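Local coordinates for PROTEIN (hypothetical protein EF0366) (PDB 1VPY) that is of unknown function but folds as a TIM alpha/beta barrel of the DUF72 family and carries zinc ions in the crystal, at residues L44-T49 with G252-N257; V201-H206 with E239-M244; R224-Y229 with G260-E265. All coordinates share one frame; numbering follows the deposited sequence.

Contact 1: L44-T49 with G252-N257; sequences LVEMDT and GVIFNN
The carboxylate of Glu46 is met by the CG2 methyl of Ile254, which lies 3.3 Å from OE1 of Glu46 and well to one side of the carboxylate plane. A second flat group, the ring of Phe255, belongs to the other surface of its strand: OD1 of Asn257 lies at its edge, in plane, while Phe205 meets it edge-to-face and helix 260-273 packs on it through Ala267 and Met270. Glu46 reaches Ile254 along an extended chain, with CG anti to the backbone N (chi1 180°), and the two side chains cross at about a right angle. Nearer the start of strand 44-47, the CD1 methyl of Ile254 stands 3.7 Å from CD2 of Leu44. The same CD2 of Leu44 rests 3.8 Å from CA of Gly252. In the closed eight-stranded TIM barrel, strand 13-18 runs between strands 44-47 and 250-255, so they are next-but-one neighbours whose inward side chains meet inside the barrel, their axes 7.7 Å apart and 56° askew. Strand alternation explains the selection: Leu44, Glu46 and Ile254 point inward, whereas Val45 and Val253 turn away, Val253 packing on Phe203 and Phe205. The polar end of Glu46 is held by Arg204, whose NH2 forms a salt bridge with OE2, and Leu202 flanks Ile254 within the interior.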
ATOM      1  N   LEU A  44      -3.835  -7.054  -9.632  1.00 39.01           N
ATOM      2  CA  LEU A  44      -3.033  -6.457  -8.590  1.00 38.55           C
ATOM      3  C   LEU A  44      -3.105  -7.293  -7.331  1.00 38.62           C
ATOM      4  O   LEU A  44      -4.159  -7.821  -6.988  1.00 38.41           O
ATOM      5  CB  LEU A  44      -3.530  -5.037  -8.316  1.00 38.52           C
ATOM      6  CG  LEU A  44      -2.848  -4.141  -7.284  1.00 38.13           C
ATOM      7  CD1 LEU A  44      -1.428  -3.770  -7.714  1.00 37.68           C
ATOM      8  CD2 LEU A  44      -3.693  -2.904  -7.083  1.00 38.02           C
ATOM      9  N   VAL A  45      -1.970  -7.426  -6.659  1.00 38.82           N
ATOM     10  CA  VAL A  45      -1.924  -8.075  -5.365  1.00 39.49           C
ATOM     11  C   VAL A  45      -1.030  -7.273  -4.428  1.00 40.15           C
ATOM     12  O   VAL A  45      -0.089  -6.620  -4.869  1.00 40.01           O
ATOM     13  CB  VAL A  45      -1.426  -9.533  -5.471  1.00 39.22           C
ATOM     14  CG1 VAL A  45       0.085  -9.591  -5.568  1.00 39.32           C
ATOM     15  CG2 VAL A  45      -1.918 -10.362  -4.289  1.00 39.34           C
ATOM     16  N   GLU A  46      -1.347  -7.299  -3.141  1.00 41.23           N
ATOM     17  CA  GLU A  46      -0.408  -6.831  -2.142  1.00 42.46           C
ATOM     18  C   GLU A  46       0.151  -8.031  -1.416  1.00 43.55           C
ATOM     19  O   GLU A  46      -0.596  -8.862  -0.906  1.00 43.56           O
ATOM     20  CB  GLU A  46      -1.050  -5.882  -1.145  1.00 42.24           C
ATOM     21  CG  GLU A  46      -0.064  -5.391  -0.091  1.00 42.21           C
ATOM     22  CD  GLU A  46      -0.720  -4.547   0.970  1.00 41.64           C
ATOM     23  OE1 GLU A  46      -1.490  -3.635   0.619  1.00 41.99           O
ATOM     24  OE2 GLU A  46      -0.470  -4.792   2.161  1.00 42.00           O
HETATM   25  N   MSE A  47       1.473  -8.120  -1.381  1.00 44.80           N
HETATM   26  CA  MSE A  47       2.130  -9.191  -0.668  1.00 46.62           C
HETATM   27  C   MSE A  47       2.818  -8.644   0.562  1.00 45.57           C
HETATM   28  O   MSE A  47       3.649  -7.736   0.471  1.00 45.36           O
HETATM   29  CB  MSE A  47       3.106  -9.908  -1.578  1.00 46.12           C
HETATM   30  CG  MSE A  47       2.407 -10.604  -2.723  1.00 48.03           C
HETATM   31 SE   MSE A  47       3.594 -11.792  -3.694  1.00 53.10          SE
HETATM   32  CE  MSE A  47       3.912 -13.211  -2.299  1.00 51.89           C
ATOM     33  N   ASP A  48       2.438  -9.202   1.709  1.00 45.20           N
ATOM     34  CA  ASP A  48       2.946  -8.775   3.002  1.00 44.83           C
ATOM     35  C   ASP A  48       4.081  -9.656   3.501  1.00 44.38           C
ATOM     36  O   ASP A  48       4.731  -9.341   4.485  1.00 44.03           O
ATOM     37  CB  ASP A  48       1.804  -8.760   4.011  1.00 44.98           C
ATOM     38  CG  ASP A  48       0.812  -7.642   3.749  1.00 46.19           C
ATOM     39  OD1 ASP A  48       1.042  -6.812   2.843  1.00 47.00           O
ATOM     40  OD2 ASP A  48      -0.209  -7.590   4.460  1.00 48.71           O
ATOM     41  N   THR A  49       4.317 -10.753   2.790  1.00 44.15           N
ATOM     42  CA  THR A  49       5.300 -11.770   3.158  1.00 43.88           C
ATOM     43  C   THR A  49       6.686 -11.230   3.556  1.00 43.64           C
ATOM     44  O   THR A  49       7.286 -11.722   4.508  1.00 43.46           O
ATOM     45  CB  THR A  49       5.402 -12.843   2.035  1.00 43.84           C
ATOM     46  OG1 THR A  49       6.490 -13.730   2.295  1.00 43.89           O
ATOM     47  CG2 THR A  49       5.603 -12.194   0.687  1.00 44.25           C
ATOM     48  N   GLY A 252      -4.405   2.114  -7.699  1.00 33.65           N
ATOM     49  CA  GLY A 252      -4.352   0.797  -7.107  1.00 33.05           C
ATOM     50  C   GLY A 252      -5.284   0.762  -5.927  1.00 33.01           C
ATOM     51  O   GLY A 252      -5.252   1.649  -5.073  1.00 33.62           O
ATOM     52  N   VAL A 253      -6.126  -0.260  -5.886  1.00 32.80           N
ATOM     53  CA  VAL A 253      -7.036  -0.455  -4.774  1.00 32.65           C
ATOM     54  C   VAL A 253      -6.794  -1.806  -4.098  1.00 32.71           C
ATOM     55  O   VAL A 253      -6.907  -2.863  -4.730  1.00 32.28           O
ATOM     56  CB  VAL A 253      -8.511  -0.327  -5.214  1.00 32.67           C
ATOM     57  CG1 VAL A 253      -9.437  -0.528  -4.030  1.00 31.95           C
ATOM     58  CG2 VAL A 253      -8.768   1.039  -5.870  1.00 32.08           C
ATOM     59  N   ILE A 254      -6.451  -1.747  -2.811  1.00 32.56           N
ATOM     60  CA  ILE A 254      -6.218  -2.949  -2.024  1.00 32.56           C
ATOM     61  C   ILE A 254      -7.265  -3.082  -0.926  1.00 32.97           C
ATOM     62  O   ILE A 254      -7.366  -2.228  -0.032  1.00 32.85           O
ATOM     63  CB  ILE A 254      -4.789  -2.968  -1.408  1.00 32.48           C
ATOM     64  CG1 ILE A 254      -3.709  -3.026  -2.506  1.00 32.12           C
ATOM     65  CG2 ILE A 254      -4.634  -4.098  -0.399  1.00 31.89           C
ATOM     66  CD1 ILE A 254      -3.879  -4.111  -3.557  1.00 30.58           C
ATOM     67  N   PHE A 255      -8.052  -4.150  -1.009  1.00 33.06           N
ATOM     68  CA  PHE A 255      -8.947  -4.513   0.077  1.00 33.39           C
ATOM     69  C   PHE A 255      -8.162  -5.347   1.084  1.00 33.66           C
ATOM     70  O   PHE A 255      -7.705  -6.450   0.777  1.00 33.45           O
ATOM     71  CB  PHE A 255     -10.164  -5.279  -0.451  1.00 33.76           C
ATOM     72  CG  PHE A 255     -11.164  -4.416  -1.174  1.00 33.45           C
ATOM     73  CD1 PHE A 255     -11.000  -4.116  -2.526  1.00 33.66           C
ATOM     74  CD2 PHE A 255     -12.265  -3.897  -0.502  1.00 32.65           C
ATOM     75  CE1 PHE A 255     -11.929  -3.301  -3.196  1.00 33.77           C
ATOM     76  CE2 PHE A 255     -13.202  -3.098  -1.158  1.00 32.28           C
ATOM     77  CZ  PHE A 255     -13.034  -2.795  -2.505  1.00 33.23           C
ATOM     78  N   ASN A 256      -7.982  -4.795   2.280  1.00 34.01           N
ATOM     79  CA  ASN A 256      -7.189  -5.436   3.317  1.00 34.35           C
ATOM     80  C   ASN A 256      -8.048  -5.706   4.560  1.00 34.86           C
ATOM     81  O   ASN A 256      -7.544  -5.985   5.650  1.00 34.54           O
ATOM     82  CB  ASN A 256      -5.974  -4.554   3.632  1.00 34.52           C
ATOM     83  CG  ASN A 256      -5.023  -5.186   4.631  1.00 34.65           C
ATOM     84  OD1 ASN A 256      -4.728  -6.382   4.567  1.00 35.35           O
ATOM     85  ND2 ASN A 256      -4.535  -4.380   5.562  1.00 34.32           N
ATOM     86  N   ASN A 257      -9.363  -5.619   4.386  1.00 35.52           N
ATOM     87  CA  ASN A 257     -10.293  -5.901   5.470  1.00 36.05           C
ATOM     88  C   ASN A 257     -10.355  -7.402   5.681  1.00 36.62           C
ATOM     89  O   ASN A 257     -10.071  -8.173   4.759  1.00 36.71           O
ATOM     90  CB  ASN A 257     -11.680  -5.322   5.171  1.00 36.05           C
ATOM     91  CG  ASN A 257     -12.225  -5.768   3.830  1.00 36.19           C
ATOM     92  OD1 ASN A 257     -11.534  -5.707   2.807  1.00 36.99           O
ATOM     93  ND2 ASN A 257     -13.469  -6.221   3.824  1.00 36.21           N
TER

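Contact 2: V201-H206 with E239-M244; sequences VLFRFH and EAVLKM
Phe203 is the side chain on which helix 239-244 rests. CG2 of Val241 sits over one face of its ring in a CH-pi contact, 3.8 Å from the ring centroid and 16° off the ring normal. The unit is a classic beta-alpha-beta crossover of a TIM barrel: strand 201-205 leads through a loop into helix 231-245, which returns along the outside of the barrel to strand 250-255. Accordingly the helix segment runs nearly antiparallel to the strand, at 170°, with the axes 10.3 Å apart. Met244 takes the edge of the same ring, its CG lying 3.4 Å from CZ of Phe203 and near the ring plane, so two residues from one helix face engage one phenylalanine in two different ways. The CG2 methyl of Val241 serves a second ring as well, coming 4.1 Å from CZ of Phe205 at that ring's edge. Val241 has CG1 anti to the backbone N (chi1 156°), which leaves CG2 between the two phenylalanines.

Farther out, side chains of the neighbouring strands pack round the rings. Phe203 lies against Val251 and Ile178, Phe205 against Val253, and Val241 itself touches Val253, so the helix also meets the next strand of the crossover. On the inner side of strand 201-205, Leu202 and Arg204 face the barrel interior, where Arg204 NH1 forms a salt bridge with Glu150. In the helix backbone, Ala240 O, 3.8 Å from CZ of Phe203, accepts the N-H of Met244 at 3.0 Å.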
ATOM      1  N   VAL A 201      -1.738   6.396  -7.556  1.00 39.06           N
ATOM      2  CA  VAL A 201      -2.428   6.545  -6.288  1.00 38.87           C
ATOM      3  C   VAL A 201      -2.746   5.159  -5.766  1.00 38.77           C
ATOM      4  O   VAL A 201      -3.193   4.287  -6.523  1.00 39.23           O
ATOM      5  CB  VAL A 201      -3.731   7.358  -6.454  1.00 38.88           C
ATOM      6  CG1 VAL A 201      -4.637   7.223  -5.238  1.00 38.40           C
ATOM      7  CG2 VAL A 201      -3.400   8.801  -6.682  1.00 39.39           C
ATOM      8  N   LEU A 202      -2.502   4.951  -4.477  1.00 38.36           N
ATOM      9  CA  LEU A 202      -2.873   3.705  -3.830  1.00 37.80           C
ATOM     10  C   LEU A 202      -3.894   3.951  -2.728  1.00 37.98           C
ATOM     11  O   LEU A 202      -3.680   4.782  -1.827  1.00 37.97           O
ATOM     12  CB  LEU A 202      -1.640   2.968  -3.285  1.00 37.74           C
ATOM     13  CG  LEU A 202      -1.856   1.601  -2.620  1.00 37.02           C
ATOM     14  CD1 LEU A 202      -2.372   0.557  -3.610  1.00 35.86           C
ATOM     15  CD2 LEU A 202      -0.591   1.122  -1.956  1.00 36.85           C
ATOM     16  N   PHE A 203      -5.004   3.219  -2.832  1.00 37.78           N
ATOM     17  CA  PHE A 203      -6.028   3.126  -1.796  1.00 37.48           C
ATOM     18  C   PHE A 203      -5.807   1.851  -1.022  1.00 37.39           C
ATOM     19  O   PHE A 203      -5.436   0.832  -1.606  1.00 37.65           O
ATOM     20  CB  PHE A 203      -7.410   3.008  -2.436  1.00 37.74           C
ATOM     21  CG  PHE A 203      -7.981   4.307  -2.916  1.00 37.74           C
ATOM     22  CD1 PHE A 203      -8.707   5.121  -2.045  1.00 37.78           C
ATOM     23  CD2 PHE A 203      -7.816   4.705  -4.237  1.00 36.46           C
ATOM     24  CE1 PHE A 203      -9.246   6.318  -2.481  1.00 37.80           C
ATOM     25  CE2 PHE A 203      -8.353   5.898  -4.685  1.00 37.35           C
ATOM     26  CZ  PHE A 203      -9.074   6.707  -3.808  1.00 37.72           C
ATOM     27  N   ARG A 204      -6.059   1.887   0.281  1.00 37.13           N
ATOM     28  CA  ARG A 204      -6.120   0.663   1.074  1.00 36.70           C
ATOM     29  C   ARG A 204      -7.311   0.733   2.014  1.00 36.57           C
ATOM     30  O   ARG A 204      -7.429   1.662   2.831  1.00 36.57           O
ATOM     31  CB  ARG A 204      -4.830   0.436   1.867  1.00 36.93           C
ATOM     32  CG  ARG A 204      -3.610   0.095   1.009  1.00 37.36           C
ATOM     33  CD  ARG A 204      -2.399  -0.199   1.879  1.00 36.51           C
ATOM     34  NE  ARG A 204      -2.345  -1.595   2.291  1.00 35.07           N
ATOM     35  CZ  ARG A 204      -1.974  -2.022   3.495  1.00 34.69           C
ATOM     36  NH1 ARG A 204      -1.637  -1.167   4.456  1.00 34.77           N
ATOM     37  NH2 ARG A 204      -1.959  -3.318   3.741  1.00 34.06           N
ATOM     38  N   PHE A 205      -8.201  -0.248   1.883  1.00 35.86           N
ATOM     39  CA  PHE A 205      -9.388  -0.306   2.705  1.00 35.05           C
ATOM     40  C   PHE A 205      -9.196  -1.377   3.757  1.00 35.07           C
ATOM     41  O   PHE A 205      -9.055  -2.564   3.442  1.00 35.38           O
ATOM     42  CB  PHE A 205     -10.628  -0.590   1.859  1.00 34.85           C
ATOM     43  CG  PHE A 205     -10.797   0.336   0.680  1.00 34.33           C
ATOM     44  CD1 PHE A 205     -10.559   1.703   0.798  1.00 34.25           C
ATOM     45  CD2 PHE A 205     -11.216  -0.164  -0.549  1.00 33.67           C
ATOM     46  CE1 PHE A 205     -10.715   2.557  -0.296  1.00 33.98           C
ATOM     47  CE2 PHE A 205     -11.384   0.677  -1.644  1.00 33.33           C
ATOM     48  CZ  PHE A 205     -11.132   2.038  -1.521  1.00 33.86           C
ATOM     49  N   HIS A 206      -9.179  -0.943   5.011  1.00 34.67           N
ATOM     50  CA  HIS A 206      -8.918  -1.823   6.140  1.00 34.41           C
ATOM     51  C   HIS A 206     -10.195  -2.293   6.825  1.00 34.27           C
ATOM     52  O   HIS A 206     -10.135  -3.112   7.744  1.00 34.21           O
ATOM     53  CB  HIS A 206      -8.028  -1.109   7.161  1.00 34.30           C
ATOM     54  CG  HIS A 206      -6.667  -0.766   6.642  1.00 34.72           C
ATOM     55  ND1 HIS A 206      -5.709  -1.722   6.379  1.00 34.93           N
ATOM     56  CD2 HIS A 206      -6.108   0.426   6.325  1.00 34.55           C
ATOM     57  CE1 HIS A 206      -4.615  -1.133   5.928  1.00 34.21           C
ATOM     58  NE2 HIS A 206      -4.832   0.169   5.885  1.00 34.58           N
ATOM     59  N   GLU A 239     -17.018   6.045  -5.641  1.00 39.13           N
ATOM     60  CA  GLU A 239     -17.054   7.460  -6.038  1.00 39.26           C
ATOM     61  C   GLU A 239     -15.674   8.083  -5.888  1.00 38.80           C
ATOM     62  O   GLU A 239     -15.205   8.780  -6.787  1.00 38.99           O
ATOM     63  CB  GLU A 239     -18.048   8.269  -5.192  1.00 39.26           C
ATOM     64  CG  GLU A 239     -19.479   8.347  -5.707  1.00 39.76           C
ATOM     65  CD  GLU A 239     -20.287   9.432  -4.988  1.00 40.35           C
ATOM     66  OE1 GLU A 239     -20.146  10.620  -5.364  1.00 42.40           O
ATOM     67  OE2 GLU A 239     -21.063   9.106  -4.053  1.00 40.85           O
ATOM     68  N   ALA A 240     -15.035   7.823  -4.746  1.00 38.48           N
ATOM     69  CA  ALA A 240     -13.731   8.394  -4.419  1.00 38.18           C
ATOM     70  C   ALA A 240     -12.623   7.824  -5.299  1.00 38.07           C
ATOM     71  O   ALA A 240     -11.732   8.559  -5.745  1.00 38.29           O
ATOM     72  CB  ALA A 240     -13.414   8.188  -2.949  1.00 37.88           C
ATOM     73  N   VAL A 241     -12.690   6.520  -5.559  1.00 37.87           N
ATOM     74  CA  VAL A 241     -11.745   5.848  -6.460  1.00 37.63           C
ATOM     75  C   VAL A 241     -11.808   6.449  -7.871  1.00 37.77           C
ATOM     76  O   VAL A 241     -10.766   6.759  -8.468  1.00 37.73           O
ATOM     77  CB  VAL A 241     -11.957   4.299  -6.464  1.00 37.59           C
ATOM     78  CG1 VAL A 241     -11.453   3.648  -7.754  1.00 37.52           C
ATOM     79  CG2 VAL A 241     -11.278   3.677  -5.261  1.00 36.84           C
ATOM     80  N   LEU A 242     -13.024   6.629  -8.390  1.00 37.79           N
ATOM     81  CA  LEU A 242     -13.223   7.284  -9.681  1.00 37.85           C
ATOM     82  C   LEU A 242     -12.713   8.722  -9.673  1.00 37.87           C
ATOM     83  O   LEU A 242     -11.990   9.127 -10.580  1.00 37.68           O
ATOM     84  CB  LEU A 242     -14.693   7.261 -10.081  1.00 38.05           C
ATOM     85  CG  LEU A 242     -15.243   5.992 -10.722  1.00 38.37           C
ATOM     86  CD1 LEU A 242     -16.759   6.069 -10.706  1.00 38.94           C
ATOM     87  CD2 LEU A 242     -14.721   5.800 -12.147  1.00 38.02           C
ATOM     88  N   LYS A 243     -13.082   9.485  -8.643  1.00 38.11           N
ATOM     89  CA  LYS A 243     -12.628  10.876  -8.514  1.00 38.36           C
ATOM     90  C   LYS A 243     -11.094  10.969  -8.537  1.00 38.65           C
ATOM     91  O   LYS A 243     -10.538  11.938  -9.053  1.00 38.84           O
ATOM     92  CB  LYS A 243     -13.205  11.540  -7.261  1.00 38.18           C
ATOM     93  CG  LYS A 243     -13.174  13.069  -7.288  1.00 38.31           C
HETATM   94  N   MSE A 244     -10.422   9.952  -8.000  1.00 38.83           N
HETATM   95  CA  MSE A 244      -8.959   9.898  -8.024  1.00 38.77           C
HETATM   96  C   MSE A 244      -8.384   9.471  -9.381  1.00 37.92           C
HETATM   97  O   MSE A 244      -7.337   9.976  -9.793  1.00 37.76           O
HETATM   98  CB  MSE A 244      -8.428   8.997  -6.915  1.00 39.74           C
HETATM   99  CG  MSE A 244      -8.567   9.566  -5.505  1.00 42.60           C
HETATM  100 SE   MSE A 244      -7.805  11.377  -5.211  1.00 51.09          SE
HETATM  101  CE  MSE A 244      -9.454  12.515  -5.463  1.00 45.24           C
TER

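Contact 3: R224-Y229 with G260-E265; sequences RTLYHY and GGDAAE. With ZN (zinc ion), chain B.
A zinc ion and a carboxylate share one histidine: NE2 of His228 binds the metal at 2.3 Å, while ND1 of the same ring donates a hydrogen bond to OD1 of Asp262 at 2.9 Å. This is a metal-histidine-carboxylate arrangement, the carboxylate standing in the second shell as in many zinc sites, here at the surface of the molecule; no function is known for the site. Within the two segments, His228 is the one residue that binds this zinc. The bond is fairly straight, with an N-H...acceptor angle of 155°. OD1 is close to the ring plane, but it is met on its anti side and the donor stands 32° out of the carboxylate plane. Ring and carboxylate are almost perpendicular. Such a bond helps to fix the rotation of the imidazole and places the proton on ND1, leaving NE2 for the metal; the acid would probably also make NE2 a stronger electron donor to the zinc.

The histidine is brought to the helix by its first torsion, CG anti to the backbone N (chi1 177°). Asp262, near the start of helix 260-273, has its CG anti to the carbonyl carbon, which points the acid across to the loop. Glu265, one turn on, contributes aliphatic carbon: its CG lies 3.8 Å from CE1 of His228, at the ring edge and near its plane. Its own carboxylate remains farther off, OE2 being 5.8 Å from NE2 of His228. Leu226 adds a loose apolar flank, CD2 coming 4.3 Å from OD2 of Asp262.

Segment 224-229 belongs to the loop that joins strand 201-205 to helix 231-245. Asn266 of helix 260-273 accepts the backbone N-H of Tyr229, whose ring packs on Ile234 and Leu237 of helix 231-245, while Ala263 and Ala264 lean on Leu18 of strand 13-18.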
ATOM      1  N   ARG A 224      -7.880 -11.338  13.485  1.00 37.70           N
ATOM      2  CA  ARG A 224      -9.186 -11.927  13.803  1.00 36.98           C
ATOM      3  C   ARG A 224     -10.274 -10.857  14.050  1.00 36.47           C
ATOM      4  O   ARG A 224     -11.151 -11.032  14.900  1.00 36.57           O
ATOM      5  CB  ARG A 224      -9.057 -12.873  15.006  1.00 36.78           C
ATOM      6  N   THR A 225     -10.206  -9.761  13.292  1.00 35.67           N
ATOM      7  CA  THR A 225     -11.122  -8.618  13.423  1.00 34.79           C
ATOM      8  C   THR A 225     -11.821  -8.386  12.078  1.00 34.21           C
ATOM      9  O   THR A 225     -11.201  -7.946  11.113  1.00 33.77           O
ATOM     10  CB  THR A 225     -10.361  -7.334  13.888  1.00 34.73           C
ATOM     11  OG1 THR A 225     -10.049  -7.432  15.285  1.00 34.85           O
ATOM     12  CG2 THR A 225     -11.182  -6.081  13.659  1.00 34.59           C
ATOM     13  N   LEU A 226     -13.114  -8.688  12.017  1.00 33.57           N
ATOM     14  CA  LEU A 226     -13.802  -8.787  10.726  1.00 33.04           C
ATOM     15  C   LEU A 226     -14.587  -7.539  10.359  1.00 32.71           C
ATOM     16  O   LEU A 226     -15.263  -6.949  11.205  1.00 32.40           O
ATOM     17  CB  LEU A 226     -14.737 -10.002  10.696  1.00 32.71           C
ATOM     18  CG  LEU A 226     -14.157 -11.394  10.943  1.00 32.06           C
ATOM     19  CD1 LEU A 226     -15.294 -12.364  11.178  1.00 31.53           C
ATOM     20  CD2 LEU A 226     -13.290 -11.860   9.775  1.00 31.75           C
ATOM     21  N   TYR A 227     -14.470  -7.139   9.095  1.00 32.33           N
ATOM     22  CA  TYR A 227     -15.362  -6.145   8.520  1.00 32.44           C
ATOM     23  C   TYR A 227     -15.685  -6.444   7.066  1.00 32.68           C
ATOM     24  O   TYR A 227     -14.792  -6.502   6.231  1.00 32.82           O
ATOM     25  CB  TYR A 227     -14.809  -4.723   8.646  1.00 32.08           C
ATOM     26  CG  TYR A 227     -15.898  -3.687   8.458  1.00 31.22           C
ATOM     27  CD1 TYR A 227     -16.811  -3.425   9.477  1.00 30.94           C
ATOM     28  CD2 TYR A 227     -16.037  -2.994   7.257  1.00 30.30           C
ATOM     29  CE1 TYR A 227     -17.823  -2.487   9.308  1.00 30.83           C
ATOM     30  CE2 TYR A 227     -17.046  -2.052   7.075  1.00 29.50           C
ATOM     31  CZ  TYR A 227     -17.935  -1.809   8.106  1.00 30.92           C
ATOM     32  OH  TYR A 227     -18.942  -0.889   7.952  1.00 30.87           O
ATOM     33  N   HIS A 228     -16.970  -6.632   6.785  1.00 33.01           N
ATOM     34  CA  HIS A 228     -17.470  -6.831   5.429  1.00 33.55           C
ATOM     35  C   HIS A 228     -18.183  -5.546   5.007  1.00 33.73           C
ATOM     36  O   HIS A 228     -19.232  -5.211   5.548  1.00 33.92           O
ATOM     37  CB  HIS A 228     -18.419  -8.043   5.389  1.00 33.64           C
ATOM     38  CG  HIS A 228     -19.043  -8.308   4.049  1.00 34.05           C
ATOM     39  ND1 HIS A 228     -18.641  -9.345   3.233  1.00 34.40           N
ATOM     40  CD2 HIS A 228     -20.064  -7.695   3.401  1.00 33.80           C
ATOM     41  CE1 HIS A 228     -19.374  -9.346   2.131  1.00 34.54           C
ATOM     42  NE2 HIS A 228     -20.245  -8.356   2.208  1.00 34.17           N
ATOM     43  N   TYR A 229     -17.593  -4.824   4.058  1.00 34.17           N
ATOM     44  CA  TYR A 229     -18.182  -3.598   3.520  1.00 34.36           C
ATOM     45  C   TYR A 229     -19.516  -3.873   2.854  1.00 34.53           C
ATOM     46  O   TYR A 229     -19.675  -4.878   2.158  1.00 34.69           O
ATOM     47  CB  TYR A 229     -17.254  -2.966   2.488  1.00 34.45           C
ATOM     48  CG  TYR A 229     -16.047  -2.246   3.041  1.00 34.06           C
ATOM     49  CD1 TYR A 229     -16.180  -1.032   3.695  1.00 33.68           C
ATOM     50  CD2 TYR A 229     -14.762  -2.764   2.866  1.00 34.72           C
ATOM     51  CE1 TYR A 229     -15.072  -0.358   4.188  1.00 34.47           C
ATOM     52  CE2 TYR A 229     -13.642  -2.096   3.356  1.00 34.43           C
ATOM     53  CZ  TYR A 229     -13.805  -0.890   4.013  1.00 34.40           C
ATOM     54  OH  TYR A 229     -12.705  -0.208   4.496  1.00 34.71           O
ATOM     55  N   GLY A 260     -10.182 -12.986   3.801  1.00 39.04           N
ATOM     56  CA  GLY A 260      -9.917 -12.860   2.377  1.00 39.18           C
ATOM     57  C   GLY A 260     -11.187 -13.025   1.565  1.00 39.08           C
ATOM     58  O   GLY A 260     -11.335 -12.403   0.515  1.00 39.36           O
ATOM     59  N   GLY A 261     -12.097 -13.865   2.059  1.00 38.79           N
ATOM     60  CA  GLY A 261     -13.412 -14.039   1.461  1.00 38.46           C
ATOM     61  C   GLY A 261     -14.209 -12.747   1.438  1.00 38.37           C
ATOM     62  O   GLY A 261     -14.926 -12.482   0.469  1.00 38.10           O
ATOM     63  N   ASP A 262     -14.088 -11.949   2.503  1.00 38.36           N
ATOM     64  CA  ASP A 262     -14.776 -10.659   2.602  1.00 38.36           C
ATOM     65  C   ASP A 262     -14.154  -9.629   1.672  1.00 38.34           C
ATOM     66  O   ASP A 262     -14.864  -8.909   0.965  1.00 38.26           O
ATOM     67  CB  ASP A 262     -14.759 -10.139   4.040  1.00 38.51           C
ATOM     68  CG  ASP A 262     -15.692 -10.910   4.948  1.00 38.99           C
ATOM     69  OD1 ASP A 262     -16.861 -11.133   4.566  1.00 39.48           O
ATOM     70  OD2 ASP A 262     -15.260 -11.300   6.049  1.00 39.57           O
ATOM     71  N   ALA A 263     -12.823  -9.571   1.687  1.00 38.32           N
ATOM     72  CA  ALA A 263     -12.058  -8.704   0.808  1.00 38.34           C
ATOM     73  C   ALA A 263     -12.342  -9.026  -0.662  1.00 38.57           C
ATOM     74  O   ALA A 263     -12.614  -8.122  -1.452  1.00 38.91           O
ATOM     75  CB  ALA A 263     -10.575  -8.826   1.116  1.00 38.27           C
ATOM     76  N   ALA A 264     -12.306 -10.310  -1.015  1.00 38.51           N
ATOM     77  CA  ALA A 264     -12.571 -10.755  -2.385  1.00 38.77           C
ATOM     78  C   ALA A 264     -14.007 -10.500  -2.842  1.00 39.14           C
ATOM     79  O   ALA A 264     -14.243 -10.251  -4.020  1.00 39.29           O
ATOM     80  CB  ALA A 264     -12.220 -12.227  -2.550  1.00 38.33           C
ATOM     81  N   GLU A 265     -14.961 -10.576  -1.916  1.00 39.58           N
ATOM     82  CA  GLU A 265     -16.358 -10.292  -2.229  1.00 39.97           C
ATOM     83  C   GLU A 265     -16.499  -8.796  -2.508  1.00 39.85           C
ATOM     84  O   GLU A 265     -17.015  -8.400  -3.555  1.00 39.91           O
ATOM     85  CB  GLU A 265     -17.278 -10.736  -1.083  1.00 40.15           C
ATOM     86  CG  GLU A 265     -18.781 -10.629  -1.370  1.00 41.84           C
ATOM     87  CD  GLU A 265     -19.340 -11.812  -2.168  1.00 44.21           C
ATOM     88  OE1 GLU A 265     -18.593 -12.787  -2.420  1.00 45.06           O
ATOM     89  OE2 GLU A 265     -20.543 -11.769  -2.531  1.00 44.69           O
TER
HETATM   90 ZN    ZN B 278     -21.821  -7.837   0.577  0.50 45.00          ZN

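The three contacts form a path from the barrel interior to its outer layer and then to a surface metal. Contacts 1 and 2 share the sheet, their centres 13 Å apart: they are joined by the 2.6 Å pair of Glu46 OE2 and Arg204 NH2, and Asn256 N probably donates to Phe205 O at 2.7 Å. Contact 3, also 13 Å from contact 1, is tied to it by a probable bond of 2.8 Å between Asn257 ND2 and Tyr227 O. Contacts 2 and 3 are 17 Å apart, yet Tyr229 OH approaches Phe205 CB to 3.4 Å. The zinc on His228 lies at the surface in contact 3; no active site is known for this protein.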